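Local coordinates for reticulocyte binding protein (Streptococcus agalactiae COH1, PDB 3FAW) that probably hydrolyses the alpha-1,6-glucosidic linkages of pullulan and of branched alpha-glucans, as a secreted, cell-wall-linked pullulanase of group B Streptococcus, at residues V390-T395 and V439-Y444; L400-D403 and Y409-M412; S417-F422 and T490-Q495. All blocks are in the same frame, centred on the assembly; numbering follows the deposited sequence.

Contact 1 of 3, residues V390-T395 and V439-Y444; sequences VVYNHT and VDSIKY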
loop_
_atom_site.group_PDB
_atom_site.type_symbol
_atom_site.label_atom_id
_atom_site.label_comp_id
_atom_site.label_asym_id
_atom_site.label_seq_id
_atom_site.Cartn_x
_atom_site.Cartn_y
_atom_site.Cartn_z
ATOM N N VAL A 390 1.717 -3.315 1.206
ATOM C CA VAL A 390 1.793 -4.492 0.328
ATOM C C VAL A 390 1.182 -4.188 -1.040
ATOM O O VAL A 390 0.207 -3.449 -1.139
ATOM C CB VAL A 390 1.094 -5.727 0.953
ATOM C CG1 VAL A 390 1.835 -6.190 2.197
ATOM C CG2 VAL A 390 -0.374 -5.422 1.279
ATOM N N VAL A 391 1.759 -4.781 -2.082
ATOM C CA VAL A 391 1.555 -4.322 -3.462
ATOM C C VAL A 391 1.174 -5.463 -4.412
ATOM O O VAL A 391 1.902 -5.770 -5.358
ATOM C CB VAL A 391 2.832 -3.623 -3.995
ATOM C CG1 VAL A 391 2.524 -2.824 -5.270
ATOM C CG2 VAL A 391 3.450 -2.717 -2.922
ATOM N N TYR A 392 0.014 -6.067 -4.175
ATOM C CA TYR A 392 -0.443 -7.211 -4.975
ATOM C C TYR A 392 -1.102 -6.814 -6.303
ATOM O O TYR A 392 -1.389 -7.679 -7.131
ATOM C CB TYR A 392 -1.414 -8.067 -4.165
ATOM C CG TYR A 392 -0.820 -8.594 -2.884
ATOM C CD1 TYR A 392 0.043 -9.686 -2.894
ATOM C CD2 TYR A 392 -1.119 -8.003 -1.659
ATOM C CE1 TYR A 392 0.597 -10.173 -1.714
ATOM C CE2 TYR A 392 -0.574 -8.487 -0.475
ATOM C CZ TYR A 392 0.286 -9.571 -0.508
ATOM O OH TYR A 392 0.834 -10.048 0.666
ATOM N N ASN A 393 -1.333 -5.519 -6.510
ATOM C CA ASN A 393 -2.022 -5.068 -7.714
ATOM C C ASN A 393 -1.199 -5.300 -8.985
ATOM O O ASN A 393 -1.760 -5.603 -10.037
ATOM C CB ASN A 393 -2.481 -3.607 -7.579
ATOM C CG ASN A 393 -1.329 -2.618 -7.536
ATOM O OD1 ASN A 393 -0.837 -2.193 -8.573
ATOM N ND2 ASN A 393 -0.920 -2.219 -6.328
ATOM N N HIS A 394 0.125 -5.183 -8.879
ATOM C CA HIS A 394 0.994 -5.443 -10.023
ATOM C C HIS A 394 2.373 -5.935 -9.596
ATOM O O HIS A 394 2.797 -5.736 -8.456
ATOM C CB HIS A 394 1.127 -4.192 -10.910
ATOM C CG HIS A 394 2.133 -3.202 -10.411
ATOM N ND1 HIS A 394 1.886 -2.359 -9.351
ATOM C CD2 HIS A 394 3.397 -2.937 -10.815
ATOM C CE1 HIS A 394 2.952 -1.609 -9.131
ATOM N NE2 HIS A 394 3.883 -1.941 -10.005
ATOM N N THR A 395 3.047 -6.591 -10.538
ATOM C CA THR A 395 4.425 -7.037 -10.394
ATOM C C THR A 395 5.305 -6.134 -11.247
ATOM O O THR A 395 4.803 -5.422 -12.110
ATOM C CB THR A 395 4.581 -8.496 -10.867
ATOM O OG1 THR A 395 4.372 -8.577 -12.283
ATOM C CG2 THR A 395 3.570 -9.400 -10.161
ATOM N N VAL A 439 -3.174 -14.334 -0.211
ATOM C CA VAL A 439 -3.636 -14.787 1.105
ATOM C C VAL A 439 -2.540 -15.514 1.900
ATOM O O VAL A 439 -2.387 -15.275 3.101
ATOM C CB VAL A 439 -4.909 -15.669 0.980
ATOM C CG1 VAL A 439 -5.328 -16.231 2.328
ATOM C CG2 VAL A 439 -6.049 -14.864 0.371
ATOM N N ASP A 440 -1.779 -16.385 1.239
ATOM C CA ASP A 440 -0.685 -17.104 1.908
ATOM C C ASP A 440 0.425 -16.166 2.387
ATOM O O ASP A 440 0.993 -16.385 3.455
ATOM C CB ASP A 440 -0.064 -18.176 1.003
ATOM C CG ASP A 440 -1.034 -19.287 0.638
ATOM O OD1 ASP A 440 -2.011 -19.538 1.381
ATOM O OD2 ASP A 440 -0.806 -19.914 -0.414
ATOM N N SER A 441 0.744 -15.141 1.596
ATOM C CA SER A 441 1.755 -14.157 1.999
ATOM C C SER A 441 1.271 -13.309 3.178
ATOM O O SER A 441 2.038 -13.028 4.097
ATOM C CB SER A 441 2.174 -13.266 0.823
ATOM O OG SER A 441 1.055 -12.823 0.080
ATOM N N ILE A 442 -0.002 -12.924 3.162
ATOM C CA ILE A 442 -0.592 -12.202 4.290
ATOM C C ILE A 442 -0.555 -13.058 5.562
ATOM O O ILE A 442 -0.238 -12.558 6.640
ATOM C CB ILE A 442 -2.041 -11.743 3.985
ATOM C CG1 ILE A 442 -2.046 -10.615 2.942
ATOM C CG2 ILE A 442 -2.744 -11.281 5.265
ATOM C CD1 ILE A 442 -1.598 -9.252 3.468
ATOM N N LYS A 443 -0.860 -14.347 5.436
ATOM C CA LYS A 443 -0.804 -15.271 6.577
ATOM C C LYS A 443 0.624 -15.489 7.076
ATOM O O LYS A 443 0.864 -15.556 8.285
ATOM C CB LYS A 443 -1.408 -16.629 6.206
ATOM C CG LYS A 443 -2.924 -16.644 6.087
ATOM C CD LYS A 443 -3.408 -17.926 5.424
ATOM C CE LYS A 443 -3.246 -19.139 6.330
ATOM N NZ LYS A 443 -3.400 -20.407 5.572
ATOM N N TYR A 444 1.562 -15.616 6.143
ATOM C CA TYR A 444 2.973 -15.796 6.487
ATOM C C TYR A 444 3.526 -14.559 7.198
ATOM O O TYR A 444 4.102 -14.669 8.282
ATOM C CB TYR A 444 3.803 -16.124 5.239
ATOM C CG TYR A 444 5.302 -16.015 5.451
ATOM C CD1 TYR A 444 6.006 -16.992 6.149
ATOM C CD2 TYR A 444 6.010 -14.924 4.960
ATOM C CE1 TYR A 444 7.388 -16.884 6.344
ATOM C CE2 TYR A 444 7.381 -14.808 5.147
ATOM C CZ TYR A 444 8.067 -15.782 5.840
ATOM O OH TYR A 444 9.434 -15.650 6.018
#
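Tyr392 and Ser441 make the polar link of this contact, a hydrogen bond in which the phenol OH gives its proton to Ser441 OG at 2.8 Å. The phenol therefore has an acceptor in a buried place where an unbonded hydroxyl would be costly. Ser441 OG is held between the backbone N and the carbonyl carbon of its own residue (chi1 45°), a setting that also lets it bond to the carbonyl of Val437 one helical turn back. The hydroxyl thus serves helix and loop at once, a double role that suits serine.

Residues 390-395 carry the chain out of strand 385-390, the third strand of the parallel (beta/alpha)8 barrel of the alpha-amylase family, and 439-444 belong to helix 432-449, which follows that strand and leads to the fourth, 453-456. The contact thus lies within a beta-alpha-beta crossover.

Apolar packing runs beside the bond. Ile442 approaches the hydroxyl end of the tyrosine obliquely: its CG1 lies 3.7 Å from Tyr392 OH, and its CD1 is 4.1 Å from Tyr392 CE2. Both side chains also touch strand 453-456, Tyr392 at Phe456 and Ile442 at Phe454, so a branched aliphatic residue and a long aromatic one fill the layer between helix and barrel.

Contact 2 of 3, residues L400-D403 and Y409-M412; sequences LFED and YHFM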
loop_
_atom_site.group_PDB
_atom_site.type_symbol
_atom_site.label_atom_id
_atom_site.label_comp_id
_atom_site.label_asym_id
_atom_site.label_seq_id
_atom_site.Cartn_x
_atom_site.Cartn_y
_atom_site.Cartn_z
ATOM N N LEU A 400 7.715 -12.463 -14.530
ATOM C CA LEU A 400 7.914 -13.027 -13.187
ATOM C C LEU A 400 7.004 -14.220 -12.900
ATOM O O LEU A 400 7.446 -15.230 -12.348
ATOM C CB LEU A 400 7.707 -11.953 -12.102
ATOM C CG LEU A 400 8.920 -11.073 -11.807
ATOM C CD1 LEU A 400 8.528 -9.788 -11.072
ATOM C CD2 LEU A 400 9.957 -11.872 -11.003
ATOM N N PHE A 401 5.730 -14.075 -13.260
ATOM C CA PHE A 401 4.731 -15.132 -13.119
ATOM C C PHE A 401 4.362 -15.771 -14.461
ATOM O O PHE A 401 4.044 -16.958 -14.509
ATOM C CB PHE A 401 3.476 -14.582 -12.441
ATOM C CG PHE A 401 3.583 -14.498 -10.942
ATOM C CD1 PHE A 401 3.258 -15.586 -10.153
ATOM C CD2 PHE A 401 4.003 -13.330 -10.324
ATOM C CE1 PHE A 401 3.355 -15.515 -8.771
ATOM C CE2 PHE A 401 4.108 -13.255 -8.948
ATOM C CZ PHE A 401 3.778 -14.348 -8.170
ATOM N N GLU A 402 4.410 -15.001 -15.546
ATOM C CA GLU A 402 4.009 -15.515 -16.864
ATOM C C GLU A 402 4.942 -16.622 -17.353
ATOM O O GLU A 402 4.502 -17.553 -18.029
ATOM C CB GLU A 402 3.935 -14.391 -17.902
ATOM C CG GLU A 402 3.127 -14.738 -19.164
ATOM C CD GLU A 402 1.624 -14.847 -18.922
ATOM O OE1 GLU A 402 1.154 -14.499 -17.819
ATOM O OE2 GLU A 402 0.900 -15.280 -19.848
ATOM N N ASP A 403 6.224 -16.524 -17.009
ATOM C CA ASP A 403 7.180 -17.588 -17.312
ATOM C C ASP A 403 6.840 -18.899 -16.605
ATOM O O ASP A 403 7.133 -19.966 -17.121
ATOM C CB ASP A 403 8.603 -17.182 -16.910
ATOM C CG ASP A 403 9.228 -16.175 -17.865
ATOM O OD1 ASP A 403 8.705 -15.976 -18.980
ATOM O OD2 ASP A 403 10.264 -15.588 -17.489
ATOM N N TYR A 409 -2.002 -16.611 -14.164
ATOM C CA TYR A 409 -1.782 -15.829 -12.936
ATOM C C TYR A 409 -2.325 -14.405 -13.009
ATOM O O TYR A 409 -2.811 -13.863 -12.014
ATOM C CB TYR A 409 -0.288 -15.763 -12.592
ATOM C CG TYR A 409 0.235 -16.937 -11.789
ATOM C CD1 TYR A 409 -0.174 -17.142 -10.473
ATOM C CD2 TYR A 409 1.170 -17.819 -12.331
ATOM C CE1 TYR A 409 0.313 -18.202 -9.725
ATOM C CE2 TYR A 409 1.665 -18.883 -11.589
ATOM C CZ TYR A 409 1.234 -19.066 -10.287
ATOM O OH TYR A 409 1.726 -20.111 -9.543
ATOM N N HIS A 410 -2.228 -13.798 -14.186
ATOM C CA HIS A 410 -2.648 -12.413 -14.355
ATOM C C HIS A 410 -4.106 -12.326 -14.801
ATOM O O HIS A 410 -4.653 -13.283 -15.360
ATOM C CB HIS A 410 -1.750 -11.703 -15.370
ATOM C CG HIS A 410 -0.289 -11.792 -15.050
ATOM N ND1 HIS A 410 0.598 -12.522 -15.812
ATOM C CD2 HIS A 410 0.437 -11.245 -14.046
ATOM C CE1 HIS A 410 1.809 -12.418 -15.292
ATOM N NE2 HIS A 410 1.740 -11.648 -14.221
ATOM N N PHE A 411 -4.729 -11.180 -14.540
ATOM C CA PHE A 411 -5.989 -10.835 -15.194
ATOM C C PHE A 411 -5.714 -10.817 -16.697
ATOM O O PHE A 411 -4.643 -10.388 -17.127
ATOM C CB PHE A 411 -6.516 -9.471 -14.750
ATOM C CG PHE A 411 -7.165 -9.463 -13.390
ATOM C CD1 PHE A 411 -8.145 -10.390 -13.055
ATOM C CD2 PHE A 411 -6.821 -8.490 -12.453
ATOM C CE1 PHE A 411 -8.753 -10.366 -11.806
ATOM C CE2 PHE A 411 -7.427 -8.461 -11.196
ATOM C CZ PHE A 411 -8.397 -9.399 -10.875
ATOM N N MET A 412 -6.673 -11.298 -17.482
ATOM C CA MET A 412 -6.441 -11.561 -18.896
ATOM C C MET A 412 -7.457 -10.902 -19.820
ATOM O O MET A 412 -8.603 -10.650 -19.440
ATOM C CB MET A 412 -6.457 -13.070 -19.146
ATOM C CG MET A 412 -5.137 -13.772 -18.860
ATOM S SD MET A 412 -5.287 -15.561 -19.052
ATOM C CE MET A 412 -6.331 -15.949 -17.646
HETATM O O HOH W 1 4.176 -11.149 -13.032
HETATM O O HOH W 2 -2.219 -14.458 -17.093
HETATM O O HOH W 3 0.464 -16.402 -15.837
#
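Phe401 points a ring edge into one face of Tyr409, its CD1 standing 3.6 Å above the tyrosine plane and over the ring centre. The planes are 60° apart and the centroids 4.9 Å, a T-shaped pair in which the slightly positive ring hydrogens of phenylalanine meet the electron-rich face of the phenol. The imidazole of His410 is used at its edges instead. Glu402 OE1 lies close to the ring plane beside ND1, while water 1 sits in the plane at NE2, 2.8 Å away; Phe401 CB approaches the ring obliquely.

The contact closes the short loop that follows helix 399-402, in the long excursion between strand 385-390 and helix 432-449 of the (beta/alpha)8 barrel domain.

His410 ND1 donates to Glu402 OE1 at 2.9 Å, with a bent N-H...O angle of 139°. A bend in the glutamate chain at chi2 brings the carboxylate to the imidazole; the two planes lie 23° apart. Water 3 gives a proton to the same Glu402 OE1 and accepts one from Tyr409 N, while Glu402 OE2 accepts the backbone N-H of Asn407 within the loop. The carboxylate would probably favour a protonated imidazole. Glutamate is long enough to reach both the histidine and the loop's backbone.

Contact 3 of 3, residues S417-F422 and T490-Q495; sequences SPRESF and TFQGDQ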
loop_
_atom_site.group_PDB
_atom_site.type_symbol
_atom_site.label_atom_id
_atom_site.label_comp_id
_atom_site.label_asym_id
_atom_site.label_seq_id
_atom_site.Cartn_x
_atom_site.Cartn_y
_atom_site.Cartn_z
ATOM N N SER A 417 -3.960 -13.084 -23.531
ATOM C CA SER A 417 -2.825 -12.216 -23.210
ATOM C C SER A 417 -3.008 -11.554 -21.841
ATOM O O SER A 417 -4.136 -11.236 -21.448
ATOM C CB SER A 417 -2.618 -11.146 -24.294
ATOM O OG SER A 417 -3.734 -10.279 -24.402
ATOM N N PRO A 418 -1.903 -11.366 -21.099
ATOM C CA PRO A 418 -1.997 -10.774 -19.765
ATOM C C PRO A 418 -2.258 -9.275 -19.797
ATOM O O PRO A 418 -1.654 -8.558 -20.589
ATOM C CB PRO A 418 -0.615 -11.051 -19.167
ATOM C CG PRO A 418 0.287 -11.101 -20.335
ATOM C CD PRO A 418 -0.513 -11.711 -21.448
ATOM N N ARG A 419 -3.160 -8.812 -18.939
ATOM C CA ARG A 419 -3.316 -7.385 -18.713
ATOM C C ARG A 419 -2.176 -6.879 -17.831
ATOM O O ARG A 419 -1.727 -7.570 -16.912
ATOM C CB ARG A 419 -4.685 -7.081 -18.112
ATOM C CG ARG A 419 -5.803 -7.319 -19.103
ATOM C CD ARG A 419 -7.167 -6.988 -18.534
ATOM N NE ARG A 419 -8.107 -6.656 -19.601
ATOM C CZ ARG A 419 -9.326 -6.161 -19.411
ATOM N NH1 ARG A 419 -9.781 -5.941 -18.181
ATOM N NH2 ARG A 419 -10.091 -5.881 -20.461
ATOM N N GLU A 420 -1.715 -5.667 -18.130
ATOM C CA GLU A 420 -0.480 -5.146 -17.571
ATOM C C GLU A 420 -0.669 -3.769 -16.948
ATOM O O GLU A 420 -1.561 -3.017 -17.337
ATOM C CB GLU A 420 0.590 -5.074 -18.664
ATOM C CG GLU A 420 1.043 -6.432 -19.171
ATOM C CD GLU A 420 2.155 -6.334 -20.203
ATOM O OE1 GLU A 420 2.065 -5.467 -21.101
ATOM O OE2 GLU A 420 3.114 -7.128 -20.118
ATOM N N SER A 421 0.194 -3.452 -15.989
ATOM C CA SER A 421 0.109 -2.209 -15.231
ATOM C C SER A 421 1.485 -1.831 -14.684
ATOM O O SER A 421 2.172 -2.674 -14.109
ATOM C CB SER A 421 -0.869 -2.373 -14.068
ATOM O OG SER A 421 -1.129 -1.133 -13.439
ATOM N N PHE A 422 1.865 -0.564 -14.862
ATOM C CA PHE A 422 3.150 -0.032 -14.380
ATOM C C PHE A 422 4.361 -0.849 -14.839
ATOM O O PHE A 422 5.298 -1.083 -14.064
ATOM C CB PHE A 422 3.139 0.109 -12.854
ATOM C CG PHE A 422 2.063 1.016 -12.348
ATOM C CD1 PHE A 422 2.196 2.395 -12.455
ATOM C CD2 PHE A 422 0.907 0.497 -11.789
ATOM C CE1 PHE A 422 1.195 3.242 -12.003
ATOM C CE2 PHE A 422 -0.097 1.335 -11.335
ATOM C CZ PHE A 422 0.045 2.712 -11.441
ATOM N N THR A 490 -10.479 1.773 -9.640
ATOM C CA THR A 490 -9.506 1.464 -10.692
ATOM C C THR A 490 -9.669 0.064 -11.318
ATOM O O THR A 490 -8.892 -0.308 -12.196
ATOM C CB THR A 490 -8.072 1.578 -10.128
ATOM O OG1 THR A 490 -7.917 0.668 -9.034
ATOM C CG2 THR A 490 -7.793 2.992 -9.632
ATOM N N PHE A 491 -10.673 -0.702 -10.890
ATOM C CA PHE A 491 -10.759 -2.130 -11.246
ATOM C C PHE A 491 -10.737 -2.390 -12.756
ATOM O O PHE A 491 -11.430 -1.719 -13.524
ATOM C CB PHE A 491 -12.013 -2.773 -10.643
ATOM C CG PHE A 491 -12.090 -4.267 -10.852
ATOM C CD1 PHE A 491 -11.387 -5.131 -10.023
ATOM C CD2 PHE A 491 -12.861 -4.804 -11.878
ATOM C CE1 PHE A 491 -11.448 -6.510 -10.212
ATOM C CE2 PHE A 491 -12.929 -6.180 -12.075
ATOM C CZ PHE A 491 -12.223 -7.034 -11.236
ATOM N N GLN A 492 -9.940 -3.373 -13.167
ATOM C CA GLN A 492 -9.941 -3.848 -14.552
ATOM C C GLN A 492 -10.426 -5.288 -14.627
ATOM O O GLN A 492 -11.387 -5.583 -15.333
ATOM C CB GLN A 492 -8.545 -3.709 -15.172
ATOM C CG GLN A 492 -8.077 -2.264 -15.294
ATOM C CD GLN A 492 -9.029 -1.412 -16.115
ATOM O OE1 GLN A 492 -9.520 -0.382 -15.650
ATOM N NE2 GLN A 492 -9.304 -1.847 -17.337
ATOM N N GLY A 493 -9.763 -6.180 -13.896
ATOM C CA GLY A 493 -10.152 -7.589 -13.847
ATOM C C GLY A 493 -9.950 -8.316 -15.164
ATOM O O GLY A 493 -9.170 -7.877 -16.010
ATOM N N ASP A 494 -10.648 -9.440 -15.323
ATOM C CA ASP A 494 -10.638 -10.209 -16.571
ATOM C C ASP A 494 -11.619 -9.577 -17.559
ATOM O O ASP A 494 -12.731 -9.214 -17.177
ATOM C CB ASP A 494 -11.050 -11.665 -16.314
ATOM C CG ASP A 494 -9.972 -12.478 -15.606
ATOM O OD1 ASP A 494 -8.801 -12.432 -16.028
ATOM O OD2 ASP A 494 -10.308 -13.196 -14.642
ATOM N N GLN A 495 -11.219 -9.453 -18.824
ATOM C CA GLN A 495 -12.080 -8.813 -19.823
ATOM C C GLN A 495 -13.438 -9.516 -19.916
ATOM O O GLN A 495 -13.508 -10.731 -20.112
ATOM C CB GLN A 495 -11.414 -8.785 -21.207
ATOM C CG GLN A 495 -12.197 -7.948 -22.228
ATOM C CD GLN A 495 -11.650 -8.015 -23.644
ATOM O OE1 GLN A 495 -10.454 -8.566 -23.802
ATOM N NE2 GLN A 495 -12.304 -7.564 -24.587
#
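Arg419 reaches residues 490-495 because its chain runs extended from CG to NE (chi2 -179°), carrying the guanidinium to the carbonyls of Gln492 and Gly493. Gln495 places CG anti to its own backbone N (chi1 -172°) and stays extended beyond, crossing the arginine at about a right angle.

Arg419 NH1 donates to Gly493 O at 3.0 Å. The bond is far from straight, with an N-H...O angle of 131°: the donor stands above the carbonyl plane, and the oxygen is tilted from the guanidinium plane. Gln492 O lies near that plane at the edge, 3.3 Å from NH1. Over one face comes Gln495, whose CB is 3.3 Å from Arg419 NH2, with CG almost as near. Gln495 CB, together with its backbone N over the centre, covers that face of the cation, while the amide oxygen of Gln495 turns elsewhere, to the backbone N of Glu414.

Gly493 has a positive phi, a conformation that favours glycine. The contact joins the loop leaving strand 482-485 of the barrel to the short hairpin of strands 420-421 and 424-425. Arg419 NE is held separately by Asn413 OD1, so the guanidinium is gripped from two directions. The cation is bonded here through neutral oxygens; Asp494 makes no salt bridge to it, its carboxylate bonding His431 and the backbone N of Met412, though its charge may still be felt at a distance.

How the contacts relate
Contact 1 lies deepest, its centre about 10 Å from that of the chain, in the layer between barrel and helix; contact 2 is also buried but its centre is about 21 Å from the chain's, and contact 3 is only partly buried. All three involve the chain that leaves strand 385-390: contact 2 is nested inside the loop closed by contact 1, while contact 3 ties the same excursion to the loop after strand 482-485. The chemistry changes with burial, from hydroxyls and rings among apolar groups to a cation on a backbone carbonyl. Contacts 2 and 3 adjoin: Phe411 O lies 2.8 Å from Arg419 N, a probable hydrogen bond.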